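Local coordinates for chitin-binding domain 3 protein (Micromonospora aurantiaca ATCC 27029, PDB 5OPF) that probably acts as a copper-dependent lytic polysaccharide monooxygenase that cleaves recalcitrant polysaccharides such as cellulose or chitin by oxidation, at residues V4-R10 against L187-V191; Q30-Q36 against T85-K90; N96-F102 against I157-A163; L129-L134 against V171-I175. All blocks are in the same frame, centred on the assembly; numbering follows the deposited sequence.

Contact 1: residues V4-R10 against L187-V191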
loop_
_atom_site.group_PDB
_atom_site.type_symbol
_atom_site.label_atom_id
_atom_site.label_comp_id
_atom_site.label_asym_id
_atom_site.label_seq_id
_atom_site.Cartn_x
_atom_site.Cartn_y
_atom_site.Cartn_z
ATOM N N VAL A 4 -5.140 -1.479 1.445
ATOM C CA VAL A 4 -5.387 -2.250 0.228
ATOM C C VAL A 4 -5.142 -3.715 0.553
ATOM O O VAL A 4 -4.049 -4.093 0.990
ATOM C CB VAL A 4 -4.473 -1.798 -0.920
ATOM C CG1 VAL A 4 -4.682 -2.700 -2.122
ATOM C CG2 VAL A 4 -4.727 -0.338 -1.288
ATOM N N VAL A 5 -6.173 -4.538 0.358
ATOM C CA VAL A 5 -6.089 -5.962 0.680
ATOM C C VAL A 5 -5.950 -6.838 -0.561
ATOM O O VAL A 5 -5.597 -8.022 -0.436
ATOM C CB VAL A 5 -7.274 -6.421 1.563
ATOM C CG1 VAL A 5 -7.254 -5.682 2.886
ATOM C CG2 VAL A 5 -8.615 -6.224 0.869
ATOM N N ASP A 6 -6.193 -6.298 -1.750
ATOM C CA ASP A 6 -6.048 -7.054 -2.992
ATOM C C ASP A 6 -5.856 -6.014 -4.092
ATOM O O ASP A 6 -6.806 -5.304 -4.432
ATOM C CB ASP A 6 -7.297 -7.895 -3.256
ATOM C CG ASP A 6 -7.125 -8.840 -4.416
ATOM O OD1 ASP A 6 -6.169 -8.652 -5.199
ATOM O OD2 ASP A 6 -7.958 -9.769 -4.558
ATOM N N PRO A 7 -4.637 -5.867 -4.640
ATOM C CA PRO A 7 -3.411 -6.618 -4.362
ATOM C C PRO A 7 -2.845 -6.173 -3.019
ATOM O O PRO A 7 -2.645 -4.971 -2.802
ATOM C CB PRO A 7 -2.498 -6.235 -5.528
ATOM C CG PRO A 7 -2.926 -4.837 -5.880
ATOM C CD PRO A 7 -4.405 -4.790 -5.622
ATOM N N ALA A 8 -2.622 -7.122 -2.110
ATOM C CA ALA A 8 -2.246 -6.795 -0.739
ATOM C C ALA A 8 -1.073 -5.819 -0.695
ATOM O O ALA A 8 -0.063 -5.992 -1.392
ATOM C CB ALA A 8 -1.859 -8.082 -0.005
ATOM N N SER A 9 -1.184 -4.819 0.181
ATOM C CA SER A 9 -0.088 -3.891 0.432
ATOM C C SER A 9 1.079 -4.618 1.111
ATOM O O SER A 9 0.949 -5.755 1.583
ATOM C CB SER A 9 -0.564 -2.762 1.336
ATOM O OG SER A 9 -0.752 -3.253 2.659
ATOM N N ARG A 10 2.241 -3.961 1.176
ATOM C CA ARG A 10 3.417 -4.633 1.737
ATOM C C ARG A 10 3.165 -5.094 3.171
ATOM O O ARG A 10 3.488 -6.234 3.532
ATOM C CB ARG A 10 4.653 -3.736 1.649
ATOM C CG ARG A 10 5.180 -3.591 0.232
ATOM C CD ARG A 10 6.457 -2.799 0.137
ATOM N NE ARG A 10 6.923 -2.851 -1.242
ATOM C CZ ARG A 10 7.944 -2.160 -1.745
ATOM N NH1 ARG A 10 8.659 -1.331 -0.990
ATOM N NH2 ARG A 10 8.237 -2.307 -3.025
ATOM N N LEU A 187 -0.280 3.326 0.683
ATOM C CA LEU A 187 -0.163 1.872 0.563
ATOM C C LEU A 187 0.579 1.472 -0.708
ATOM O O LEU A 187 0.055 1.635 -1.818
ATOM C CB LEU A 187 -1.542 1.218 0.546
ATOM C CG LEU A 187 -2.466 1.390 1.751
ATOM C CD1 LEU A 187 -1.720 1.214 3.063
ATOM C CD2 LEU A 187 -3.195 2.741 1.686
ATOM N N CYS A 188 1.770 0.886 -0.550
ATOM C CA CYS A 188 2.475 0.248 -1.663
ATOM C C CYS A 188 2.054 -1.205 -1.760
ATOM O O CYS A 188 2.055 -1.903 -0.741
ATOM C CB CYS A 188 3.985 0.272 -1.428
ATOM S SG CYS A 188 4.717 1.888 -1.586
ATOM N N SER A 189 1.746 -1.668 -2.976
ATOM C CA SER A 189 1.460 -3.082 -3.229
ATOM C C SER A 189 2.331 -3.585 -4.375
ATOM O O SER A 189 2.328 -2.997 -5.468
ATOM C CB SER A 189 -0.000 -3.316 -3.634
ATOM O OG SER A 189 -0.892 -2.849 -2.647
ATOM N N ASP A 190 3.045 -4.683 -4.147
ATOM C CA ASP A 190 3.865 -5.279 -5.192
ATOM C C ASP A 190 3.029 -6.201 -6.068
ATOM O O ASP A 190 2.307 -7.072 -5.573
ATOM C CB ASP A 190 5.043 -6.019 -4.566
ATOM C CG ASP A 190 5.907 -5.095 -3.743
ATOM O OD1 ASP A 190 6.656 -4.309 -4.370
ATOM O OD2 ASP A 190 5.803 -5.134 -2.476
ATOM N N VAL A 191 3.125 -5.990 -7.381
ATOM C CA VAL A 191 2.334 -6.742 -8.345
ATOM C C VAL A 191 3.217 -7.183 -9.500
ATOM O O VAL A 191 4.321 -6.675 -9.706
ATOM C CB VAL A 191 1.121 -5.937 -8.873
ATOM C CG1 VAL A 191 0.206 -5.550 -7.732
ATOM C CG2 VAL A 191 1.572 -4.719 -9.666
HETATM O O HOH W 1 2.666 -5.685 -1.523
HETATM O O HOH W 2 0.709 -7.870 -3.336
#
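Arg10 lies across strand residues Cys188 and Asp190. Arg10 CB lies 4.0 Å from Cys188 O; Arg10 CG, set anti to the carbonyl carbon (chi1 -72°), comes 3.2 Å from Asp190 OD2; CD passes Cys188 CB. The guanidinium then grips the carboxylate side-on: Arg10 NE reaches OD2 of Asp190 at 2.8 Å and NH2 reaches OD1 at 2.9 Å, both on syn lone pairs, with the planes only 14° apart. NH1 goes to Leu83 O. Cut back to alanine, this residue would probably leave the buried Asp190 carboxylate without its guanidinium partner. Backbone Arg10 N donates to Cys188 O at 2.8 Å. Before the helix, Ser189 OG donates to Pro7 O at 2.8 Å, while Pro7 CB packs on Val191 CG1 at 3.6 Å. Ser9 is the N-cap of helix 10-18; its OG accepts from Tyr12 N and is hydrogen-bonded to Ser3 OG. This joins the N-terminal strand and first helix to a strand of the facing sheet, as in the immunoglobulin-like beta-sandwich core of lytic polysaccharide monooxygenases.

Contact 2: residues Q30-Q36 against T85-K90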
loop_
_atom_site.group_PDB
_atom_site.type_symbol
_atom_site.label_atom_id
_atom_site.label_comp_id
_atom_site.label_asym_id
_atom_site.label_seq_id
_atom_site.Cartn_x
_atom_site.Cartn_y
_atom_site.Cartn_z
ATOM N N GLN A 30 12.983 -17.572 2.512
ATOM C CA GLN A 30 11.796 -17.649 1.673
ATOM C C GLN A 30 11.225 -16.276 1.336
ATOM O O GLN A 30 10.634 -16.105 0.262
ATOM C CB GLN A 30 10.733 -18.509 2.350
ATOM C CG GLN A 30 11.135 -19.982 2.471
ATOM C CD GLN A 30 10.106 -20.833 3.195
ATOM O OE1 GLN A 30 8.998 -20.385 3.485
ATOM N NE2 GLN A 30 10.479 -22.071 3.501
ATOM N N ASP A 31 11.385 -15.284 2.213
ATOM C CA ASP A 31 10.788 -13.961 2.011
ATOM C C ASP A 31 11.655 -12.944 2.740
ATOM O O ASP A 31 11.296 -12.441 3.807
ATOM C CB ASP A 31 9.335 -13.959 2.497
ATOM C CG ASP A 31 8.558 -12.699 2.136
ATOM O OD1 ASP A 31 9.157 -11.676 1.718
ATOM O OD2 ASP A 31 7.315 -12.735 2.317
ATOM N N PRO A 32 12.842 -12.648 2.190
ATOM C CA PRO A 32 13.775 -11.744 2.884
ATOM C C PRO A 32 13.200 -10.373 3.181
ATOM O O PRO A 32 13.566 -9.766 4.196
ATOM C CB PRO A 32 14.972 -11.671 1.922
ATOM C CG PRO A 32 14.923 -12.971 1.177
ATOM C CD PRO A 32 13.468 -13.293 1.019
ATOM N N MET A 33 12.319 -9.855 2.325
ATOM C CA MET A 33 11.756 -8.536 2.591
ATOM C C MET A 33 10.801 -8.560 3.778
ATOM O O MET A 33 10.827 -7.647 4.609
ATOM C CB MET A 33 11.087 -7.947 1.353
ATOM C CG MET A 33 12.041 -7.548 0.237
ATOM S SD MET A 33 13.286 -6.296 0.715
ATOM C CE MET A 33 14.679 -7.354 1.128
ATOM N N CYS A 34 9.940 -9.576 3.887
ATOM C CA CYS A 34 9.127 -9.661 5.102
ATOM C C CYS A 34 9.988 -9.943 6.334
ATOM O O CYS A 34 9.696 -9.435 7.425
ATOM C CB CYS A 34 7.979 -10.666 4.991
ATOM S SG CYS A 34 6.640 -10.170 3.885
ATOM N N TRP A 35 11.053 -10.735 6.191
ATOM C CA TRP A 35 11.924 -11.000 7.333
ATOM C C TRP A 35 12.545 -9.715 7.872
ATOM O O TRP A 35 12.499 -9.455 9.080
ATOM C CB TRP A 35 13.001 -12.019 6.963
ATOM C CG TRP A 35 13.930 -12.404 8.101
ATOM C CD1 TRP A 35 15.259 -12.116 8.190
ATOM C CD2 TRP A 35 13.610 -13.175 9.279
ATOM N NE1 TRP A 35 15.786 -12.651 9.346
ATOM C CE2 TRP A 35 14.793 -13.295 10.034
ATOM C CE3 TRP A 35 12.432 -13.751 9.777
ATOM C CZ2 TRP A 35 14.838 -13.982 11.255
ATOM C CZ3 TRP A 35 12.480 -14.440 10.990
ATOM C CH2 TRP A 35 13.675 -14.541 11.713
ATOM N N GLN A 36 13.135 -8.888 6.998
ATOM C CA GLN A 36 13.751 -7.665 7.505
ATOM C C GLN A 36 12.706 -6.733 8.109
ATOM O O GLN A 36 12.994 -6.008 9.070
ATOM C CB GLN A 36 14.610 -6.969 6.440
ATOM C CG GLN A 36 13.908 -6.531 5.156
ATOM C CD GLN A 36 13.309 -5.131 5.196
ATOM O OE1 GLN A 36 13.962 -4.171 5.623
ATOM N NE2 GLN A 36 12.082 -5.003 4.716
ATOM N N THR A 85 12.501 -0.545 2.120
ATOM C CA THR A 85 13.670 -1.281 1.649
ATOM C C THR A 85 13.465 -1.739 0.210
ATOM O O THR A 85 12.366 -2.119 -0.184
ATOM C CB THR A 85 13.897 -2.469 2.574
ATOM O OG1 THR A 85 14.069 -1.953 3.898
ATOM C CG2 THR A 85 15.124 -3.286 2.165
ATOM N N VAL A 86 14.524 -1.684 -0.582
ATOM C CA VAL A 86 14.510 -2.117 -1.974
ATOM C C VAL A 86 14.844 -3.609 -2.020
ATOM O O VAL A 86 15.830 -4.034 -1.410
ATOM C CB VAL A 86 15.547 -1.296 -2.761
ATOM C CG1 VAL A 86 15.683 -1.782 -4.174
ATOM C CG2 VAL A 86 15.183 0.180 -2.735
ATOM N N GLY A 87 14.059 -4.393 -2.752
ATOM C CA GLY A 87 14.349 -5.811 -2.879
ATOM C C GLY A 87 13.167 -6.587 -3.434
ATOM O O GLY A 87 12.189 -6.009 -3.917
ATOM N N ALA A 88 13.272 -7.918 -3.351
ATOM C CA ALA A 88 12.334 -8.828 -4.021
ATOM C C ALA A 88 11.109 -9.102 -3.140
ATOM O O ALA A 88 10.850 -10.224 -2.699
ATOM C CB ALA A 88 13.048 -10.116 -4.427
ATOM N N TRP A 89 10.329 -8.049 -2.912
ATOM C CA TRP A 89 9.049 -8.176 -2.226
ATOM C C TRP A 89 8.141 -9.122 -3.001
ATOM O O TRP A 89 8.123 -9.115 -4.236
ATOM C CB TRP A 89 8.370 -6.802 -2.151
ATOM C CG TRP A 89 9.070 -5.822 -1.259
ATOM C CD1 TRP A 89 10.063 -4.937 -1.611
ATOM C CD2 TRP A 89 8.842 -5.630 0.141
ATOM N NE1 TRP A 89 10.462 -4.217 -0.519
ATOM C CE2 TRP A 89 9.732 -4.620 0.569
ATOM C CE3 TRP A 89 7.978 -6.214 1.075
ATOM C CZ2 TRP A 89 9.787 -4.189 1.889
ATOM C CZ3 TRP A 89 8.030 -5.780 2.385
ATOM C CH2 TRP A 89 8.935 -4.783 2.781
ATOM N N LYS A 90 7.382 -9.944 -2.288
ATOM C CA LYS A 90 6.484 -10.875 -2.956
ATOM C C LYS A 90 5.376 -10.139 -3.706
ATOM O O LYS A 90 4.689 -9.275 -3.148
ATOM C CB LYS A 90 5.873 -11.847 -1.950
ATOM C CG LYS A 90 6.886 -12.712 -1.225
ATOM C CD LYS A 90 7.802 -13.490 -2.155
ATOM C CE LYS A 90 8.785 -14.334 -1.345
ATOM N NZ LYS A 90 9.792 -15.002 -2.214
HETATM O O HOH W 3 7.588 -9.698 0.510
HETATM O O HOH W 4 11.172 -11.125 -0.037
#
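The N-terminal turn of helix 32-40, with Asp31 as its N-cap, packs on the loop preceding strand 92-93, and Met33 on Trp89 makes a Met-aromatic contact between them. Met33 CB sits over one face of the indole, 3.5 Å from the six-membered-ring centroid and 15° off the normal; with the chain bent at chi2 (-59°), SD comes over the five-membered ring, 4.1 Å from its centroid. The indole is fixed by Trp89 NE1 donating to Thr85 O at 2.9 Å, almost within the ring plane, and Arg10 makes a cation-pi contact with it. Beside SD lies Gly87, where a CB would clash with the sulfur. Gln36 NE2 donates to Met33 O and to Ala82 O, while Thr85 OG1 lies 2.8 Å from Gln36 OE1 and has Ala82 O within reach. At the other end Lys90 NZ donates to Gln30 O at 2.8 Å, its aliphatic chain running past the Asp31 carboxylate. Asp31 OD1 accepts the capping bond from Cys34 N at 3.1 Å, from above the carboxylate plane; two waters also donate to OD1, one accepting from Lys90 N and the other donating to Ala88 O; OD2 pairs with Arg17. The nearby cations probably favour the ionised carboxylate, which would strengthen the cap.

Contact 3: residues N96-F102 against I157-A163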
loop_
_atom_site.group_PDB
_atom_site.type_symbol
_atom_site.label_atom_id
_atom_site.label_comp_id
_atom_site.label_asym_id
_atom_site.label_seq_id
_atom_site.Cartn_x
_atom_site.Cartn_y
_atom_site.Cartn_z
ATOM N N ASN A 96 -3.514 -5.709 -16.898
ATOM C CA ASN A 96 -3.337 -4.270 -17.082
ATOM C C ASN A 96 -4.550 -3.478 -16.623
ATOM O O ASN A 96 -4.407 -2.394 -16.050
ATOM C CB ASN A 96 -2.998 -3.958 -18.530
ATOM C CG ASN A 96 -1.676 -4.553 -18.929
ATOM O OD1 ASN A 96 -1.628 -5.668 -19.463
ATOM N ND2 ASN A 96 -0.590 -3.856 -18.629
ATOM N N ASN A 97 -5.748 -3.995 -16.883
ATOM C CA ASN A 97 -6.970 -3.479 -16.281
ATOM C C ASN A 97 -7.230 -4.327 -15.050
ATOM O O ASN A 97 -7.503 -5.531 -15.168
ATOM C CB ASN A 97 -8.135 -3.604 -17.253
ATOM C CG ASN A 97 -8.054 -2.620 -18.363
ATOM O OD1 ASN A 97 -8.505 -1.486 -18.225
ATOM N ND2 ASN A 97 -7.481 -3.035 -19.483
ATOM N N PHE A 98 -7.128 -3.718 -13.874
ATOM C CA PHE A 98 -7.247 -4.450 -12.630
ATOM C C PHE A 98 -8.069 -3.621 -11.663
ATOM O O PHE A 98 -8.490 -2.501 -11.968
ATOM C CB PHE A 98 -5.879 -4.859 -12.067
ATOM C CG PHE A 98 -5.039 -3.710 -11.578
ATOM C CD1 PHE A 98 -4.391 -2.872 -12.468
ATOM C CD2 PHE A 98 -4.885 -3.483 -10.223
ATOM C CE1 PHE A 98 -3.609 -1.829 -12.023
ATOM C CE2 PHE A 98 -4.107 -2.445 -9.768
ATOM C CZ PHE A 98 -3.465 -1.612 -10.665
ATOM N N ARG A 99 -8.336 -4.212 -10.506
ATOM C CA ARG A 99 -9.165 -3.609 -9.476
ATOM C C ARG A 99 -8.417 -3.620 -8.154
ATOM O O ARG A 99 -7.856 -4.650 -7.766
ATOM C CB ARG A 99 -10.473 -4.397 -9.343
ATOM C CG ARG A 99 -11.285 -4.333 -10.626
ATOM C CD ARG A 99 -12.231 -5.500 -10.810
ATOM N NE ARG A 99 -13.309 -5.545 -9.827
ATOM C CZ ARG A 99 -14.293 -4.657 -9.729
ATOM N NH1 ARG A 99 -14.332 -3.598 -10.534
ATOM N NH2 ARG A 99 -15.239 -4.826 -8.820
ATOM N N VAL A 100 -8.433 -2.486 -7.458
ATOM C CA VAL A 100 -7.837 -2.357 -6.136
ATOM C C VAL A 100 -8.955 -2.457 -5.110
ATOM O O VAL A 100 -9.870 -1.624 -5.102
ATOM C CB VAL A 100 -7.098 -1.016 -6.006
ATOM C CG1 VAL A 100 -6.651 -0.771 -4.569
ATOM C CG2 VAL A 100 -5.907 -0.957 -6.980
ATOM N N LYS A 101 -8.897 -3.470 -4.245
ATOM C CA LYS A 101 -9.873 -3.632 -3.173
ATOM C C LYS A 101 -9.339 -2.965 -1.916
ATOM O O LYS A 101 -8.306 -3.387 -1.368
ATOM C CB LYS A 101 -10.164 -5.102 -2.888
ATOM C CG LYS A 101 -11.282 -5.285 -1.869
ATOM C CD LYS A 101 -11.535 -6.757 -1.562
ATOM C CE LYS A 101 -12.464 -6.947 -0.367
ATOM N NZ LYS A 101 -12.730 -8.404 -0.116
ATOM N N PHE A 102 -10.044 -1.925 -1.470
ATOM C CA PHE A 102 -9.713 -1.209 -0.253
ATOM C C PHE A 102 -10.654 -1.650 0.860
ATOM O O PHE A 102 -11.870 -1.652 0.669
ATOM C CB PHE A 102 -9.804 0.308 -0.444
ATOM C CG PHE A 102 -8.899 1.019 0.484
ATOM C CD1 PHE A 102 -9.220 1.163 1.824
ATOM C CD2 PHE A 102 -7.666 1.455 0.045
ATOM C CE1 PHE A 102 -8.312 1.743 2.696
ATOM C CE2 PHE A 102 -6.769 2.036 0.898
ATOM C CZ PHE A 102 -7.083 2.178 2.223
ATOM N N ILE A 157 -14.378 -1.300 -0.889
ATOM C CA ILE A 157 -14.729 -0.768 -2.194
ATOM C C ILE A 157 -13.660 -1.171 -3.194
ATOM O O ILE A 157 -12.486 -1.335 -2.839
ATOM C CB ILE A 157 -14.942 0.762 -2.130
ATOM C CG1 ILE A 157 -15.673 1.233 -3.389
ATOM C CG2 ILE A 157 -13.619 1.502 -1.906
ATOM C CD1 ILE A 157 -16.297 2.605 -3.230
ATOM N N GLN A 158 -14.065 -1.334 -4.452
ATOM C CA GLN A 158 -13.148 -1.667 -5.534
ATOM C C GLN A 158 -12.924 -0.436 -6.404
ATOM O O GLN A 158 -13.888 0.196 -6.844
ATOM C CB GLN A 158 -13.708 -2.800 -6.396
ATOM C CG GLN A 158 -13.979 -4.110 -5.653
ATOM C CD GLN A 158 -12.793 -5.056 -5.609
ATOM O OE1 GLN A 158 -11.713 -4.754 -6.108
ATOM N NE2 GLN A 158 -12.998 -6.219 -5.006
ATOM N N ILE A 159 -11.662 -0.111 -6.669
ATOM C CA ILE A 159 -11.284 1.024 -7.511
ATOM C C ILE A 159 -10.721 0.477 -8.819
ATOM O O ILE A 159 -9.655 -0.157 -8.812
ATOM C CB ILE A 159 -10.249 1.930 -6.831
ATOM C CG1 ILE A 159 -10.751 2.446 -5.478
ATOM C CG2 ILE A 159 -9.902 3.094 -7.738
ATOM C CD1 ILE A 159 -10.074 1.840 -4.291
ATOM N N PRO A 160 -11.371 0.716 -9.951
ATOM C CA PRO A 160 -10.798 0.301 -11.238
ATOM C C PRO A 160 -9.515 1.052 -11.542
ATOM O O PRO A 160 -9.377 2.235 -11.230
ATOM C CB PRO A 160 -11.892 0.660 -12.253
ATOM C CG PRO A 160 -13.133 0.810 -11.445
ATOM C CD PRO A 160 -12.699 1.327 -10.108
ATOM N N ALA A 161 -8.583 0.355 -12.184
ATOM C CA ALA A 161 -7.300 0.931 -12.549
ATOM C C ALA A 161 -6.889 0.351 -13.891
ATOM O O ALA A 161 -7.124 -0.832 -14.160
ATOM C CB ALA A 161 -6.236 0.611 -11.493
ATOM N N ASN A 162 -6.289 1.177 -14.744
ATOM C CA ASN A 162 -5.842 0.723 -16.060
ATOM C C ASN A 162 -4.427 1.232 -16.271
ATOM O O ASN A 162 -4.213 2.443 -16.387
ATOM C CB ASN A 162 -6.755 1.213 -17.182
ATOM C CG ASN A 162 -6.295 0.722 -18.547
ATOM O OD1 ASN A 162 -5.495 -0.204 -18.637
ATOM N ND2 ASN A 162 -6.789 1.346 -19.607
ATOM N N ALA A 163 -3.470 0.306 -16.322
ATOM C CA ALA A 163 -2.051 0.624 -16.461
ATOM C C ALA A 163 -1.550 0.036 -17.777
ATOM O O ALA A 163 -0.959 -1.055 -17.797
ATOM C CB ALA A 163 -1.267 0.103 -15.259
HETATM O O HOH W 5 -9.560 -6.518 -6.215
#
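Strands 97-104 and 154-162 pair antiparallel in the four-stranded sheet of the beta-sandwich, between strand 2-6 on one flank and strand 149-151 on the other. The segment axes approach to 4.4 Å, with N-to-C directions at 151°, and the register runs from Asn97 opposite Asn162 to Phe102 opposite Ile157. Phe98 with Ala161, Val100 with Ile159 and Phe102 with Ile157 are hydrogen-bonded pairs, each with reciprocal N-H to O bonds; Val100 N to Ile159 O, for example, is 3.0 Å and nearly straight at 175°. These three pairs turn their side chains to the sandwich interior, where Ile159 meets Ile113 and Val115 of the facing sheet. With CG between backbone N and carbonyl carbon (chi1 69°), the Phe98 ring comes toward the partner strand, where Ala161 CB covers one face in a CH-pi contact, 3.8 Å from the centroid. On the outer face Gln158 bends at chi2, laying its amide alongside Lys101 CB and CG, while its CB and CG lie under the Arg99 guanidinium, 3.5 Å from NH2. OE1 accepts from a water that also donates to Arg99 O. Shortening Gln158 to alanine would probably leave Arg99 NH2 with less beneath it, Lys101 without its amide cover and the water short of one acceptor. Beyond the Asn97-Asn162 bridge, Asn96 O accepts from Ala163 N at 2.9 Å, and Asn96 ND2 returns a bond to Ala163 O, also 2.9 Å.

Contact 4: residues L129-L134 against V171-I175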
loop_
_atom_site.group_PDB
_atom_site.type_symbol
_atom_site.label_atom_id
_atom_site.label_comp_id
_atom_site.label_asym_id
_atom_site.label_seq_id
_atom_site.Cartn_x
_atom_site.Cartn_y
_atom_site.Cartn_z
ATOM N N LEU A 129 11.515 3.863 -4.693
ATOM C CA LEU A 129 10.308 4.348 -5.349
ATOM C C LEU A 129 10.250 5.865 -5.248
ATOM O O LEU A 129 10.371 6.431 -4.157
ATOM C CB LEU A 129 9.075 3.729 -4.700
ATOM C CG LEU A 129 7.732 4.054 -5.362
ATOM C CD1 LEU A 129 7.658 3.508 -6.770
ATOM C CD2 LEU A 129 6.601 3.524 -4.513
ATOM N N ARG A 130 10.076 6.521 -6.396
ATOM C CA ARG A 130 9.990 7.972 -6.498
ATOM C C ARG A 130 8.621 8.379 -7.034
ATOM O O ARG A 130 7.987 7.641 -7.793
ATOM C CB ARG A 130 11.019 8.500 -7.497
ATOM C CG ARG A 130 12.421 8.081 -7.214
ATOM C CD ARG A 130 13.371 8.591 -8.283
ATOM N NE ARG A 130 14.741 8.329 -7.888
ATOM C CZ ARG A 130 15.382 8.987 -6.926
ATOM N NH1 ARG A 130 14.788 9.975 -6.258
ATOM N NH2 ARG A 130 16.628 8.656 -6.640
ATOM N N TRP A 131 8.178 9.580 -6.668
ATOM C CA TRP A 131 6.940 10.097 -7.235
ATOM C C TRP A 131 6.986 10.111 -8.762
ATOM O O TRP A 131 5.983 9.806 -9.423
ATOM C CB TRP A 131 6.644 11.488 -6.682
ATOM C CG TRP A 131 6.122 11.478 -5.273
ATOM C CD1 TRP A 131 6.843 11.651 -4.128
ATOM C CD2 TRP A 131 4.758 11.303 -4.863
ATOM N NE1 TRP A 131 6.020 11.582 -3.035
ATOM C CE2 TRP A 131 4.736 11.371 -3.459
ATOM C CE3 TRP A 131 3.561 11.075 -5.540
ATOM C CZ2 TRP A 131 3.563 11.247 -2.717
ATOM C CZ3 TRP A 131 2.394 10.943 -4.799
ATOM C CH2 TRP A 131 2.408 11.041 -3.406
ATOM N N SER A 132 8.142 10.435 -9.348
ATOM C CA SER A 132 8.252 10.509 -10.805
ATOM C C SER A 132 8.170 9.143 -11.478
ATOM O O SER A 132 8.004 9.075 -12.705
ATOM C CB SER A 132 9.555 11.210 -11.198
ATOM O OG SER A 132 10.680 10.475 -10.775
ATOM N N ASP A 133 8.306 8.060 -10.724
ATOM C CA ASP A 133 8.072 6.729 -11.273
ATOM C C ASP A 133 6.595 6.393 -11.433
ATOM O O ASP A 133 6.283 5.391 -12.093
ATOM C CB ASP A 133 8.674 5.661 -10.360
ATOM C CG ASP A 133 10.187 5.725 -10.274
ATOM O OD1 ASP A 133 10.830 5.830 -11.335
ATOM O OD2 ASP A 133 10.720 5.652 -9.134
ATOM N N LEU A 134 5.688 7.189 -10.872
ATOM C CA LEU A 134 4.277 6.830 -10.754
ATOM C C LEU A 134 3.406 7.576 -11.759
ATOM O O LEU A 134 3.595 8.773 -12.008
ATOM C CB LEU A 134 3.763 7.170 -9.360
ATOM C CG LEU A 134 4.343 6.345 -8.221
ATOM C CD1 LEU A 134 3.835 6.903 -6.897
ATOM C CD2 LEU A 134 3.994 4.867 -8.346
ATOM N N VAL A 171 4.974 -1.672 -8.888
ATOM C CA VAL A 171 4.417 -1.266 -7.605
ATOM C C VAL A 171 3.182 -0.410 -7.859
ATOM O O VAL A 171 3.206 0.506 -8.693
ATOM C CB VAL A 171 5.450 -0.502 -6.750
ATOM C CG1 VAL A 171 4.868 -0.141 -5.389
ATOM C CG2 VAL A 171 6.723 -1.332 -6.559
ATOM N N VAL A 172 2.106 -0.724 -7.143
ATOM C CA VAL A 172 0.911 0.104 -7.051
ATOM C C VAL A 172 1.055 0.969 -5.805
ATOM O O VAL A 172 1.460 0.493 -4.738
ATOM C CB VAL A 172 -0.352 -0.776 -6.954
ATOM C CG1 VAL A 172 -1.612 0.081 -6.991
ATOM C CG2 VAL A 172 -0.384 -1.831 -8.058
ATOM N N TYR A 173 0.731 2.255 -5.928
ATOM C CA TYR A 173 0.721 3.165 -4.786
ATOM C C TYR A 173 -0.674 3.745 -4.675
ATOM O O TYR A 173 -1.144 4.427 -5.594
ATOM C CB TYR A 173 1.723 4.295 -4.956
ATOM C CG TYR A 173 2.051 5.088 -3.708
ATOM C CD1 TYR A 173 2.480 4.454 -2.536
ATOM C CD2 TYR A 173 2.009 6.479 -3.708
ATOM C CE1 TYR A 173 2.846 5.176 -1.404
ATOM C CE2 TYR A 173 2.382 7.206 -2.587
ATOM C CZ TYR A 173 2.809 6.553 -1.449
ATOM O OH TYR A 173 3.235 7.295 -0.366
ATOM N N THR A 174 -1.334 3.467 -3.556
ATOM C CA THR A 174 -2.703 3.893 -3.315
ATOM C C THR A 174 -2.704 4.895 -2.163
ATOM O O THR A 174 -2.149 4.623 -1.082
ATOM C CB THR A 174 -3.606 2.682 -3.008
ATOM O OG1 THR A 174 -3.598 1.770 -4.118
ATOM C CG2 THR A 174 -5.039 3.115 -2.764
ATOM N N ILE A 175 -3.349 6.037 -2.385
ATOM C CA ILE A 175 -3.494 7.096 -1.386
ATOM C C ILE A 175 -4.973 7.211 -1.044
ATOM O O ILE A 175 -5.802 7.480 -1.921
ATOM C CB ILE A 175 -2.969 8.451 -1.896
ATOM C CG1 ILE A 175 -1.507 8.334 -2.327
ATOM C CG2 ILE A 175 -3.163 9.539 -0.803
ATOM C CD1 ILE A 175 -0.908 9.625 -2.865
#
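The Trp131 and Tyr173 rings meet edge-to-face, planes at 85° and six-membered-ring centroids 5.7 Å apart. Tyr173 presents its edge to the indole face, with CE2 3.9 Å from Trp131 CH2, an atom that lies close to the tyrosine plane. At the indole's own edge, near its plane, Ile175 CD1 touches Trp131 CH2 at 3.6 Å, coming from the opposite direction. Leu134 CD1 meets Tyr173 CD2 obliquely at 3.7 Å. Tyr173 CB already points from strand 169-178 to the short 3-10 turn 131-133, and CG anti to the backbone N (chi1 -165°) continues the ring that way. Farther along, Leu129 CD2 packs on Val171 CG1 at 4.1 Å. The turn itself is tied by Asp133 OD2, which accepts from Arg130 N at 2.9 Å. Both aromatic polar atoms bond to the loop after helix 60-63: Trp131 NE1 to Ile64 O and Tyr173 OH to Leu69 O. Across the two segments the contact is therefore wholly apolar, and the polar ends of the rings probably help to fix their orientation from outside it.

Contacts 1 and 4 are buried, contact 3 is partly buried, mainly through its inward-facing side chains, and contact 2 lies at the surface. Strand 183-192 of contact 1 pairs with strand 169-178 of contact 4, through Ser189 N to Val172 O at 2.8 Å, while strand 2-6 pairs with strand 97-104 of contact 3, so contact 1 bridges both sheets. Contacts 3 and 4 face each other across the interior, where Val100 packs on Thr174. Contact 2 joins the helical region to this core through Trp89, which touches both Arg10 and Asp190. Chemistry follows place: backbone pairing in contact 3, apolar rings in contact 4, a buried ion pair in contact 1, and water-linked capping in contact 2.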